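Local coordinates for protein Hia (Adhesin) (Haemophilus influenzae, PDB 3EMF) that forms the second binding domain of a trimeric autotransporter adhesin, which probably attaches the bacterium to host cells from its outer membrane, at residues A[36-41]-A[83-88]. Numbering follows the deposited sequence.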
loop_
_atom_site.group_PDB
_atom_site.type_symbol
_atom_site.label_atom_id
_atom_site.label_comp_id
_atom_site.label_asym_id
_atom_site.label_seq_id
_atom_site.Cartn_x
_atom_site.Cartn_y
_atom_site.Cartn_z
ATOM N N LYS A 36 8.210 -1.262 12.765
ATOM C CA LYS A 36 8.257 -2.526 13.482
ATOM C C LYS A 36 7.150 -3.461 13.033
ATOM O O LYS A 36 5.973 -3.108 13.101
ATOM C CB LYS A 36 8.134 -2.299 15.007
ATOM C CG LYS A 36 8.200 -3.592 15.794
ATOM C CD LYS A 36 8.091 -3.340 17.323
ATOM C CE LYS A 36 8.042 -4.663 18.094
ATOM N NZ LYS A 36 7.386 -4.532 19.443
ATOM N N GLY A 37 7.516 -4.666 12.613
ATOM C CA GLY A 37 6.520 -5.635 12.192
ATOM C C GLY A 37 6.213 -5.619 10.695
ATOM O O GLY A 37 5.531 -6.504 10.195
ATOM N N LEU A 38 6.695 -4.619 9.968
ATOM C CA LEU A 38 6.546 -4.663 8.511
ATOM C C LEU A 38 7.568 -5.648 7.964
ATOM O O LEU A 38 8.639 -5.811 8.538
ATOM C CB LEU A 38 6.754 -3.280 7.874
ATOM C CG LEU A 38 5.764 -2.171 8.234
ATOM C CD1 LEU A 38 6.066 -0.870 7.458
ATOM C CD2 LEU A 38 4.351 -2.644 7.959
ATOM N N LEU A 39 7.238 -6.284 6.844
ATOM C CA LEU A 39 8.102 -7.279 6.234
ATOM C C LEU A 39 9.416 -6.637 5.826
ATOM O O LEU A 39 9.449 -5.537 5.266
ATOM C CB LEU A 39 7.413 -7.897 5.008
ATOM C CG LEU A 39 7.861 -9.285 4.537
ATOM C CD1 LEU A 39 7.715 -10.298 5.676
ATOM C CD2 LEU A 39 7.038 -9.715 3.313
ATOM N N ASN A 40 10.509 -7.319 6.124
ATOM C CA ASN A 40 11.802 -6.868 5.664
ATOM C C ASN A 40 12.153 -7.584 4.356
ATOM O O ASN A 40 12.669 -8.687 4.361
ATOM C CB ASN A 40 12.888 -7.106 6.711
ATOM C CG ASN A 40 14.227 -6.564 6.258
ATOM O OD1 ASN A 40 14.354 -6.108 5.119
ATOM N ND2 ASN A 40 15.226 -6.596 7.138
ATOM N N LEU A 41 11.847 -6.953 3.234
ATOM C CA LEU A 41 12.040 -7.607 1.951
ATOM C C LEU A 41 13.481 -7.514 1.462
ATOM O O LEU A 41 13.910 -8.303 0.622
ATOM C CB LEU A 41 11.069 -7.033 0.908
ATOM C CG LEU A 41 9.631 -7.538 1.017
ATOM C CD1 LEU A 41 8.742 -6.833 -0.002
ATOM C CD2 LEU A 41 9.570 -9.047 0.820
ATOM N N GLN A 83 1.524 2.727 10.622
ATOM C CA GLN A 83 1.659 1.816 9.502
ATOM C C GLN A 83 0.356 1.673 8.789
ATOM O O GLN A 83 -0.663 1.388 9.405
ATOM C CB GLN A 83 2.074 0.430 9.965
ATOM C CG GLN A 83 3.296 0.431 10.775
ATOM C CD GLN A 83 3.701 -0.955 11.199
ATOM O OE1 GLN A 83 2.905 -1.895 11.170
ATOM N NE2 GLN A 83 4.959 -1.091 11.598
ATOM N N VAL A 84 0.396 1.841 7.473
ATOM C CA VAL A 84 -0.753 1.550 6.653
ATOM C C VAL A 84 -0.575 0.160 6.078
ATOM O O VAL A 84 0.231 -0.053 5.169
ATOM C CB VAL A 84 -0.891 2.563 5.534
ATOM C CG1 VAL A 84 -2.159 2.276 4.724
ATOM C CG2 VAL A 84 -0.930 3.942 6.142
ATOM N N LYS A 85 -1.321 -0.792 6.619
ATOM C CA LYS A 85 -1.218 -2.163 6.165
ATOM C C LYS A 85 -2.354 -2.484 5.228
ATOM O O LYS A 85 -3.191 -1.621 4.947
ATOM C CB LYS A 85 -1.156 -3.114 7.364
ATOM C CG LYS A 85 0.128 -2.890 8.176
ATOM C CD LYS A 85 0.900 -4.178 8.426
ATOM C CE LYS A 85 0.215 -5.041 9.459
ATOM N NZ LYS A 85 1.112 -6.133 9.942
ATOM N N HIS A 86 -2.397 -3.712 4.719
ATOM C CA HIS A 86 -3.470 -4.032 3.807
ATOM C C HIS A 86 -4.805 -3.800 4.498
ATOM O O HIS A 86 -4.988 -4.192 5.665
ATOM C CB HIS A 86 -3.409 -5.477 3.351
ATOM C CG HIS A 86 -4.631 -5.896 2.599
ATOM N ND1 HIS A 86 -5.645 -6.632 3.167
ATOM C CD2 HIS A 86 -5.031 -5.613 1.339
ATOM C CE1 HIS A 86 -6.616 -6.796 2.283
ATOM N NE2 HIS A 86 -6.259 -6.199 1.158
ATOM N N ALA A 87 -5.727 -3.172 3.768
ATOM C CA ALA A 87 -7.103 -2.952 4.224
ATOM C C ALA A 87 -7.228 -1.940 5.350
ATOM O O ALA A 87 -8.287 -1.805 5.963
ATOM C CB ALA A 87 -7.801 -4.284 4.592
ATOM N N ASP A 88 -6.154 -1.217 5.613
ATOM C CA ASP A 88 -6.254 -0.049 6.469
ATOM C C ASP A 88 -6.892 1.122 5.717
ATOM O O ASP A 88 -7.085 1.072 4.498
ATOM C CB ASP A 88 -4.885 0.344 6.997
ATOM C CG ASP A 88 -4.398 -0.580 8.144
ATOM O OD1 ASP A 88 -5.127 -1.530 8.528
ATOM O OD2 ASP A 88 -3.280 -0.346 8.651
HETATM O O HOH W 1 2.910 -4.425 12.037
#
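Where the N-terminal (GIN, HiaBD2_N) part of HiaBD2 meets its Trp-ring part, Gln83 on strand 80-85 reaches across to the loop at Lys36 and Leu38. Its amide NE2 donates to Lys36 O at 2.7 Å, with an N-H...O angle of 153°, coming from above the carbonyl plane; Ala34 O accepts a second bond from the same nitrogen. Glutamine suits the site because its chain runs straight out from CG (chi2 -179°) and carries a two-sided amide to the loop: while NE2 serves backbone carbonyls, OE1 takes a bond of 2.7 Å from a water. That water in turn accepts from Lys85 NZ at 3.2 Å, linking the polar ends of Gln83 and Lys85. Leu38 approaches Gln83 from the opposite direction and packs against its amide, CG lying 3.6 Å from NE2 and CD2 close to OE1. The buried side chain also touches Val69 of strand 67-74, a setting that suits a leucine. The partner strand 67-74 makes an antiparallel hairpin with 80-85, and the trimer brings His86 of another subunit against Leu38. Lysine fits at 85 by a dual nature: the chain folds back so that its CD rests against Leu38 CD2, at 3.8 Å, while NZ bonds to Arg64 O. Gly37 adopts a positive phi of 93°, where a CB would press on the preceding carbonyl oxygen. A type II turn runs from Lys85 to Asp88, whose OD2 accepts from Lys85 N at 2.9 Å.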